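Local coordinates for protein maleylacetate reductase (Agrobacterium tumefaciens, PDB 3HL0) that probably catalyses the NAD(H)-dependent reduction of maleylacetate to 3-oxoadipate in the catabolism of gamma-resorcylate, at residues 177-182 with 238-243; 19-24 with 152-157; 314-319 with 342-347. One frame throughout, in Å; residues are numbered along the deposited sequence.

Contact 1 of 3, residues 177-182 with 238-243; sequences AAEALY and SLHHKL
Glu179 reaches from helix 163-180 to the start of helix 239-251, where its carboxylate is gripped by backbone N-H groups and by the side chain of His241. The tight part of the contact is this carboxylate, whose OE1 accepts three bonds. Ser238 N (2.9 Å from Glu179 OE1) comes from above one face of the plane and His241 N (3.1 Å) from the other, whereas His241 ND1 lies 2.7 Å from Glu179 OE1 on its anti side. This last bond is nearly straight and lies close to the imidazole plane; the carboxylate and ring planes are 18° apart. Glu179 OE2 takes His240 N at 2.9 Å, on the face of His241 N, and Tyr182 OH through its anti lone pair at 2.6 Å. A bend at chi2 (-140°) turns the glutamate chain so that Glu179 CD comes within 3.3 Å of His240 CB. With backbone N-H groups of a helix start converging on it, the carboxylate is probably stabilised as an anion. Looser contact is found where Tyr182 CE1 meets Ser238 CB at 4.0 Å, at the ring edge. Farther round the helix the surface opens to solvent at Lys242. His241 NE2 bonds to His176, and the side chain of His241 is about 7 Å from bound NAD, consistent with the glutamate holding His241 in place near the cofactor. Helix 188-210 packs on Ala177 and Leu181, helix 255-271 on Ala178 and Tyr182, and helix 336-348 on Leu239.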
loop_
_atom_site.group_PDB
_atom_site.type_symbol
_atom_site.label_atom_id
_atom_site.label_comp_id
_atom_site.label_asym_id
_atom_site.label_seq_id
_atom_site.Cartn_x
_atom_site.Cartn_y
_atom_site.Cartn_z
ATOM N N ALA A 177 15.513 0.293 17.377
ATOM C CA ALA A 177 16.031 0.157 18.768
ATOM C C ALA A 177 16.951 -1.026 18.931
ATOM O O ALA A 177 17.999 -0.937 19.574
ATOM C CB ALA A 177 14.879 0.056 19.742
ATOM N N ALA A 178 16.585 -2.157 18.313
ATOM C CA ALA A 178 17.366 -3.357 18.455
ATOM C C ALA A 178 18.783 -3.134 17.899
ATOM O O ALA A 178 19.790 -3.474 18.544
ATOM C CB ALA A 178 16.666 -4.520 17.739
ATOM N N GLU A 179 18.877 -2.532 16.708
ATOM C CA GLU A 179 20.211 -2.297 16.128
ATOM C C GLU A 179 20.983 -1.205 16.885
ATOM O O GLU A 179 22.210 -1.238 16.918
ATOM C CB GLU A 179 20.157 -1.973 14.622
ATOM C CG GLU A 179 19.702 -3.163 13.790
ATOM C CD GLU A 179 20.501 -3.276 12.471
ATOM O OE1 GLU A 179 20.404 -2.400 11.596
ATOM O OE2 GLU A 179 21.279 -4.231 12.374
ATOM N N ALA A 180 20.264 -0.243 17.457
ATOM C CA ALA A 180 20.955 0.780 18.245
ATOM C C ALA A 180 21.764 0.145 19.391
ATOM O O ALA A 180 22.822 0.686 19.780
ATOM C CB ALA A 180 19.966 1.779 18.786
ATOM N N LEU A 181 21.285 -0.967 19.937
ATOM C CA LEU A 181 21.999 -1.581 21.081
ATOM C C LEU A 181 23.429 -2.022 20.743
ATOM O O LEU A 181 24.301 -2.044 21.640
ATOM C CB LEU A 181 21.221 -2.786 21.605
ATOM C CG LEU A 181 19.843 -2.444 22.179
ATOM C CD1 LEU A 181 19.096 -3.754 22.524
ATOM C CD2 LEU A 181 19.972 -1.508 23.425
ATOM N N TYR A 182 23.682 -2.343 19.478
ATOM C CA TYR A 182 25.019 -2.803 19.083
ATOM C C TYR A 182 25.672 -1.915 18.055
ATOM O O TYR A 182 26.650 -2.310 17.411
ATOM C CB TYR A 182 24.997 -4.279 18.647
ATOM C CG TYR A 182 24.035 -4.648 17.527
ATOM C CD1 TYR A 182 24.313 -4.303 16.191
ATOM C CD2 TYR A 182 22.865 -5.350 17.823
ATOM C CE1 TYR A 182 23.437 -4.703 15.154
ATOM C CE2 TYR A 182 21.973 -5.721 16.819
ATOM C CZ TYR A 182 22.287 -5.422 15.504
ATOM O OH TYR A 182 21.421 -5.806 14.488
ATOM N N SER A 238 22.959 -1.206 11.005
ATOM C CA SER A 238 23.889 -2.222 10.541
ATOM C C SER A 238 23.120 -3.205 9.659
ATOM O O SER A 238 22.250 -2.768 8.898
ATOM C CB SER A 238 24.618 -2.873 11.746
ATOM O OG SER A 238 25.598 -3.784 11.241
ATOM N N LEU A 239 23.392 -4.494 9.813
ATOM C CA LEU A 239 22.868 -5.515 8.915
ATOM C C LEU A 239 21.348 -5.411 8.682
ATOM O O LEU A 239 20.868 -5.507 7.546
ATOM C CB LEU A 239 23.205 -6.895 9.482
ATOM C CG LEU A 239 22.486 -8.078 8.831
ATOM C CD1 LEU A 239 22.907 -8.211 7.373
ATOM C CD2 LEU A 239 22.769 -9.358 9.638
ATOM N N HIS A 240 20.590 -5.236 9.755
ATOM C CA HIS A 240 19.149 -5.271 9.541
ATOM C C HIS A 240 18.687 -4.192 8.590
ATOM O O HIS A 240 17.953 -4.475 7.633
ATOM C CB HIS A 240 18.370 -5.215 10.860
ATOM C CG HIS A 240 16.888 -5.138 10.626
ATOM N ND1 HIS A 240 16.106 -6.248 10.366
ATOM C CD2 HIS A 240 16.087 -4.060 10.480
ATOM C CE1 HIS A 240 14.866 -5.849 10.121
ATOM N NE2 HIS A 240 14.832 -4.521 10.175
ATOM N N HIS A 241 19.063 -2.951 8.868
ATOM C CA HIS A 241 18.538 -1.862 8.006
ATOM C C HIS A 241 19.170 -1.933 6.603
ATOM O O HIS A 241 18.491 -1.628 5.633
ATOM C CB HIS A 241 18.725 -0.490 8.691
ATOM C CG HIS A 241 17.868 -0.309 9.915
ATOM N ND1 HIS A 241 18.133 -0.956 11.104
ATOM C CD2 HIS A 241 16.761 0.441 10.126
ATOM C CE1 HIS A 241 17.211 -0.616 11.999
ATOM N NE2 HIS A 241 16.356 0.220 11.427
ATOM N N LYS A 242 20.441 -2.314 6.503
ATOM C CA LYS A 242 21.086 -2.451 5.170
ATOM C C LYS A 242 20.401 -3.511 4.323
ATOM O O LYS A 242 20.072 -3.262 3.155
ATOM C CB LYS A 242 22.560 -2.750 5.332
ATOM C CG LYS A 242 23.332 -1.557 5.942
ATOM C CD LYS A 242 23.650 -0.495 4.894
ATOM C CE LYS A 242 24.790 0.407 5.339
ATOM N NZ LYS A 242 24.338 1.396 6.374
ATOM N N LEU A 243 20.123 -4.659 4.929
ATOM C CA LEU A 243 19.481 -5.758 4.200
ATOM C C LEU A 243 18.066 -5.380 3.793
ATOM O O LEU A 243 17.647 -5.715 2.680
ATOM C CB LEU A 243 19.535 -7.054 5.003
ATOM C CG LEU A 243 19.031 -8.328 4.327
ATOM C CD1 LEU A 243 19.935 -8.559 3.075
ATOM C CD2 LEU A 243 19.131 -9.486 5.305
#

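Contact 2 of 3, residues 19-24 with 152-157; sequences AGSSAD and IYDAEL
The carboxylate of Asp154 is held on both faces, with Gly20 N and Ser22 of the loop 19-24 as its partners across the contact. At Asp154 OD1, Gly20 N (2.8 Å) arrives from above one face, and Glu156 N approaches from the opposite one, closing an Asx turn. Asp154 OD2 is likewise met from two faces: Ser22 N bonds it at 3.0 Å from well above the plane, and Ser22 OG at 2.6 Å on the anti side, nearer the plane. Four bonds thus leave the carboxylate little freedom to rotate. With chi1 at -179°, Asp154 CG points directly away from the main-chain nitrogen, extending the group from the end of strand 150-153 into the turn of the loop. A second carboxylate, that of Glu156, lies alongside the same loop on the solvent side, with Glu156 OE1 3.6 Å from Gly20 CA and OE2 3.8 Å from Ala19 CB. Deeper in, Ile152 CG2 presses against Ser21 OG at 3.3 Å, a hydroxyl that bonds to the carbonyl of Ser18. Leu157 CD1 touches Ser22 OG at 3.6 Å; Leu157 belongs to the NAD site, and its carbonyl makes a weak bond to the adenine amino group. The contact ties together the exits of neighbouring parallel strands 15-17 and 150-153. Strand 113-118 lies on the other side of 150-153, helix 25-31 covers Ile152, and helix 215-234 packs on Ala19 and Ala155.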
loop_
_atom_site.group_PDB
_atom_site.type_symbol
_atom_site.label_atom_id
_atom_site.label_comp_id
_atom_site.label_asym_id
_atom_site.label_seq_id
_atom_site.Cartn_x
_atom_site.Cartn_y
_atom_site.Cartn_z
ATOM N N ALA A 19 -2.497 13.530 23.681
ATOM C CA ALA A 19 -3.770 13.293 22.985
ATOM C C ALA A 19 -4.463 14.616 22.707
ATOM O O ALA A 19 -4.681 15.410 23.639
ATOM C CB ALA A 19 -4.667 12.363 23.815
ATOM N N GLY A 20 -4.789 14.849 21.429
ATOM C CA GLY A 20 -5.436 16.100 20.970
ATOM C C GLY A 20 -4.487 17.224 20.598
ATOM O O GLY A 20 -4.917 18.315 20.201
ATOM N N SER A 21 -3.190 16.964 20.704
ATOM C CA SER A 21 -2.189 17.998 20.438
ATOM C C SER A 21 -2.204 18.554 19.009
ATOM O O SER A 21 -1.690 19.648 18.778
ATOM C CB SER A 21 -0.787 17.457 20.785
ATOM O OG SER A 21 -0.497 16.361 19.927
ATOM N N SER A 22 -2.793 17.849 18.039
ATOM C CA SER A 22 -2.819 18.375 16.669
ATOM C C SER A 22 -3.788 19.573 16.576
ATOM O O SER A 22 -3.762 20.316 15.599
ATOM C CB SER A 22 -3.142 17.298 15.616
ATOM O OG SER A 22 -4.297 16.537 15.936
ATOM N N ALA A 23 -4.604 19.750 17.620
ATOM C CA ALA A 23 -5.516 20.904 17.746
ATOM C C ALA A 23 -4.741 22.183 17.950
ATOM O O ALA A 23 -5.300 23.268 17.758
ATOM C CB ALA A 23 -6.465 20.704 18.918
ATOM N N ASP A 24 -3.481 22.055 18.372
ATOM C CA ASP A 24 -2.609 23.179 18.692
ATOM C C ASP A 24 -1.512 23.414 17.633
ATOM O O ASP A 24 -0.456 23.992 17.923
ATOM C CB ASP A 24 -1.958 22.970 20.073
ATOM C CG ASP A 24 -2.977 22.701 21.203
ATOM O OD1 ASP A 24 -3.984 23.447 21.324
ATOM O OD2 ASP A 24 -2.754 21.739 21.984
ATOM N N ILE A 152 4.704 16.895 16.382
ATOM C CA ILE A 152 3.507 16.884 17.234
ATOM C C ILE A 152 2.982 15.461 17.238
ATOM O O ILE A 152 2.495 14.970 16.217
ATOM C CB ILE A 152 2.444 17.879 16.694
ATOM C CG1 ILE A 152 3.028 19.284 16.725
ATOM C CG2 ILE A 152 1.155 17.819 17.517
ATOM C CD1 ILE A 152 2.024 20.325 16.162
ATOM N N TYR A 153 3.080 14.806 18.382
ATOM C CA TYR A 153 2.581 13.444 18.525
ATOM C C TYR A 153 1.202 13.459 19.171
ATOM O O TYR A 153 1.045 13.801 20.367
ATOM C CB TYR A 153 3.501 12.619 19.429
ATOM C CG TYR A 153 4.773 12.135 18.768
ATOM C CD1 TYR A 153 4.723 11.178 17.746
ATOM C CD2 TYR A 153 6.020 12.598 19.199
ATOM C CE1 TYR A 153 5.916 10.690 17.151
ATOM C CE2 TYR A 153 7.175 12.145 18.635
ATOM C CZ TYR A 153 7.138 11.187 17.624
ATOM O OH TYR A 153 8.300 10.752 17.082
ATOM N N ASP A 154 0.210 13.060 18.376
ATOM C CA ASP A 154 -1.178 13.057 18.835
ATOM C C ASP A 154 -1.757 11.652 18.666
ATOM O O ASP A 154 -2.133 11.284 17.549
ATOM C CB ASP A 154 -1.986 14.069 18.029
ATOM C CG ASP A 154 -3.457 14.145 18.470
ATOM O OD1 ASP A 154 -3.915 13.301 19.261
ATOM O OD2 ASP A 154 -4.121 15.131 18.076
ATOM N N ALA A 155 -1.771 10.875 19.746
ATOM C CA ALA A 155 -2.139 9.451 19.611
ATOM C C ALA A 155 -3.585 9.292 19.079
ATOM O O ALA A 155 -3.917 8.246 18.518
ATOM C CB ALA A 155 -1.960 8.730 20.898
ATOM N N GLU A 156 -4.428 10.320 19.192
ATOM C CA GLU A 156 -5.801 10.210 18.621
ATOM C C GLU A 156 -5.770 9.948 17.108
ATOM O O GLU A 156 -6.687 9.292 16.567
ATOM C CB GLU A 156 -6.653 11.438 18.980
ATOM C CG GLU A 156 -6.925 11.511 20.473
ATOM C CD GLU A 156 -7.713 12.757 20.927
ATOM O OE1 GLU A 156 -7.992 13.674 20.122
ATOM O OE2 GLU A 156 -8.038 12.795 22.125
ATOM N N LEU A 157 -4.735 10.458 16.421
ATOM C CA LEU A 157 -4.597 10.348 14.983
ATOM C C LEU A 157 -4.145 8.938 14.549
ATOM O O LEU A 157 -4.176 8.613 13.373
ATOM C CB LEU A 157 -3.611 11.385 14.463
ATOM C CG LEU A 157 -3.990 12.814 14.838
ATOM C CD1 LEU A 157 -3.091 13.713 14.022
ATOM C CD2 LEU A 157 -5.463 13.114 14.580
#

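Contact 3 of 3, residues 314-319 with 342-347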
loop_
_atom_site.group_PDB
_atom_site.type_symbol
_atom_site.label_atom_id
_atom_site.label_comp_id
_atom_site.label_asym_id
_atom_site.label_seq_id
_atom_site.Cartn_x
_atom_site.Cartn_y
_atom_site.Cartn_z
ATOM N N ASP A 314 14.507 -18.100 -6.485
ATOM C CA ASP A 314 15.558 -17.660 -7.407
ATOM C C ASP A 314 16.085 -16.238 -7.166
ATOM O O ASP A 314 17.054 -15.792 -7.801
ATOM C CB ASP A 314 15.117 -17.832 -8.869
ATOM C CG ASP A 314 13.832 -17.083 -9.193
ATOM O OD1 ASP A 314 13.077 -16.633 -8.285
ATOM O OD2 ASP A 314 13.544 -16.959 -10.400
ATOM N N ASP A 315 15.477 -15.520 -6.220
ATOM C CA ASP A 315 15.957 -14.196 -5.837
ATOM C C ASP A 315 17.008 -14.257 -4.731
ATOM O O ASP A 315 17.724 -13.279 -4.498
ATOM C CB ASP A 315 14.782 -13.354 -5.290
ATOM C CG ASP A 315 13.738 -12.982 -6.369
ATOM O OD1 ASP A 315 14.171 -12.593 -7.481
ATOM O OD2 ASP A 315 12.506 -13.061 -6.054
ATOM N N LEU A 316 17.137 -15.400 -4.078
ATOM C CA LEU A 316 17.939 -15.434 -2.833
ATOM C C LEU A 316 19.435 -15.327 -3.100
ATOM O O LEU A 316 20.142 -14.592 -2.427
ATOM C CB LEU A 316 17.588 -16.704 -2.039
ATOM C CG LEU A 316 16.116 -16.830 -1.660
ATOM C CD1 LEU A 316 15.894 -18.111 -0.898
ATOM C CD2 LEU A 316 15.670 -15.554 -0.833
ATOM N N ASP A 317 19.907 -15.997 -4.138
ATOM C CA ASP A 317 21.346 -15.880 -4.490
ATOM C C ASP A 317 21.720 -14.454 -4.932
ATOM O O ASP A 317 22.693 -13.903 -4.420
ATOM C CB ASP A 317 21.785 -16.945 -5.536
ATOM C CG ASP A 317 21.876 -18.353 -4.960
ATOM O OD1 ASP A 317 22.254 -18.545 -3.782
ATOM O OD2 ASP A 317 21.592 -19.331 -5.701
ATOM N N PRO A 318 20.918 -13.824 -5.829
ATOM C CA PRO A 318 21.264 -12.450 -6.242
ATOM C C PRO A 318 21.215 -11.479 -5.074
ATOM O O PRO A 318 21.988 -10.523 -4.998
ATOM C CB PRO A 318 20.184 -12.091 -7.278
ATOM C CG PRO A 318 19.699 -13.423 -7.799
ATOM C CD PRO A 318 19.973 -14.481 -6.752
HETATM N N MSE A 319 20.287 -11.729 -4.148
HETATM C CA MSE A 319 20.209 -10.876 -2.971
HETATM C C MSE A 319 21.396 -11.070 -2.037
HETATM O O MSE A 319 21.895 -10.098 -1.505
HETATM C CB MSE A 319 18.895 -11.104 -2.202
HETATM C CG MSE A 319 17.657 -10.517 -2.886
HETATM SE SE MSE A 319 17.752 -8.706 -3.517
HETATM C CE MSE A 319 18.277 -9.096 -5.371
ATOM N N LEU A 342 20.773 -16.945 6.171
ATOM C CA LEU A 342 19.795 -16.014 6.817
ATOM C C LEU A 342 18.596 -15.812 5.855
ATOM O O LEU A 342 17.420 -15.935 6.274
ATOM C CB LEU A 342 20.481 -14.656 7.102
ATOM C CG LEU A 342 19.704 -13.581 7.895
ATOM C CD1 LEU A 342 20.697 -12.494 8.309
ATOM C CD2 LEU A 342 18.626 -12.936 7.042
ATOM N N LEU A 343 18.895 -15.504 4.588
ATOM C CA LEU A 343 17.826 -15.343 3.597
ATOM C C LEU A 343 16.988 -16.607 3.435
ATOM O O LEU A 343 15.777 -16.517 3.243
ATOM C CB LEU A 343 18.438 -14.833 2.285
ATOM C CG LEU A 343 18.945 -13.408 2.335
ATOM C CD1 LEU A 343 19.722 -13.116 1.026
ATOM C CD2 LEU A 343 17.818 -12.384 2.559
ATOM N N GLN A 344 17.619 -17.780 3.500
ATOM C CA GLN A 344 16.848 -18.995 3.375
ATOM C C GLN A 344 15.904 -19.186 4.518
ATOM O O GLN A 344 14.766 -19.547 4.308
ATOM C CB GLN A 344 17.772 -20.206 3.262
ATOM C CG GLN A 344 17.042 -21.425 2.762
ATOM C CD GLN A 344 16.728 -21.344 1.303
ATOM O OE1 GLN A 344 17.540 -20.883 0.539
ATOM N NE2 GLN A 344 15.533 -21.773 0.913
ATOM N N ARG A 345 16.378 -18.925 5.737
ATOM C CA ARG A 345 15.475 -19.018 6.893
ATOM C C ARG A 345 14.311 -18.007 6.798
ATOM O O ARG A 345 13.166 -18.370 7.129
ATOM C CB ARG A 345 16.251 -18.739 8.190
ATOM C CG ARG A 345 17.405 -19.730 8.537
ATOM C CD ARG A 345 16.965 -21.189 8.641
ATOM N NE ARG A 345 16.834 -21.902 7.358
ATOM C CZ ARG A 345 17.871 -22.348 6.645
ATOM N NH1 ARG A 345 17.654 -23.057 5.512
ATOM N NH2 ARG A 345 19.119 -22.114 7.078
ATOM N N ALA A 346 14.634 -16.768 6.428
ATOM C CA ALA A 346 13.585 -15.722 6.269
ATOM C C ALA A 346 12.639 -16.099 5.133
ATOM O O ALA A 346 11.447 -15.918 5.267
ATOM C CB ALA A 346 14.207 -14.369 6.019
ATOM N N PHE A 347 13.155 -16.718 4.073
ATOM C CA PHE A 347 12.274 -17.164 2.964
ATOM C C PHE A 347 11.282 -18.235 3.414
ATOM O O PHE A 347 10.105 -18.231 3.019
ATOM C CB PHE A 347 13.164 -17.698 1.825
ATOM C CG PHE A 347 12.382 -18.287 0.662
ATOM C CD1 PHE A 347 11.752 -17.452 -0.250
ATOM C CD2 PHE A 347 12.313 -19.667 0.509
ATOM C CE1 PHE A 347 11.017 -18.015 -1.328
ATOM C CE2 PHE A 347 11.586 -20.219 -0.573
ATOM C CZ PHE A 347 10.958 -19.386 -1.476
#
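Leu316 CG sits opposite its own carbonyl carbon and the chain then runs on extended (chi1 -58°, chi2 180°), while Phe347 swings its ring anti to the backbone N (chi1 176°). As a result Leu316 CD1 comes to 3.8 Å from Phe347 CG, the two side chains crossing at about a right angle. The same methyl, Leu316 CD1, lies 3.5 Å from Gln344 OE1, wedged between the amide and the root of the ring. The other branch, Leu316 CD2, faces the backbone of the partner helix and approaches Leu343 CB at 4.2 Å. In return Leu343 CD1 reaches helix 316-323, touching Leu316 O (3.8 Å) and Met319 CB (3.9 Å). Met319, a selenomethionine, offers only the base of its side chain here; the bent chain carries the selenium away from the partner helix. The contact is therefore van der Waals packing centred on a single leucine. Polar groups gather beside it instead: Arg340 salt-bridges Asp317 and also bonds to Gln344 OE1, bridging the two helices next to the apolar patch. Helices 316-323 and 336-348 are thereby joined near the C-terminal end of the chain. Leu247 and Ser250 of helix 239-251 pack on Met319, helix 255-271 backs Ala346, and the loops carrying Ala307 and Ala313 pack on the side chain of Phe347.

Contacts 1 and 3 belong to the helical C-terminal part of the chain and touch each other: Leu243 CD2 lies 3.9 Å from Leu342 CD2, so helix 239-251 packs directly on helix 336-348. Both are buried, but contact 1 lies nearer the chain's centre and is polar, whereas contact 3, far out in the fold, is apolar. Contact 2 sits on the opposite side of the chain's centre, about 30 Å from contact 1 between centres, and is only partly buried. Like contact 1 it relies on a carboxylate receiving backbone N-H groups, there from a loop between strand and helix rather than a helix start. Contact 2 contributes a residue to the NAD site, contact 1 lies near the cofactor, and contact 3 is away from it.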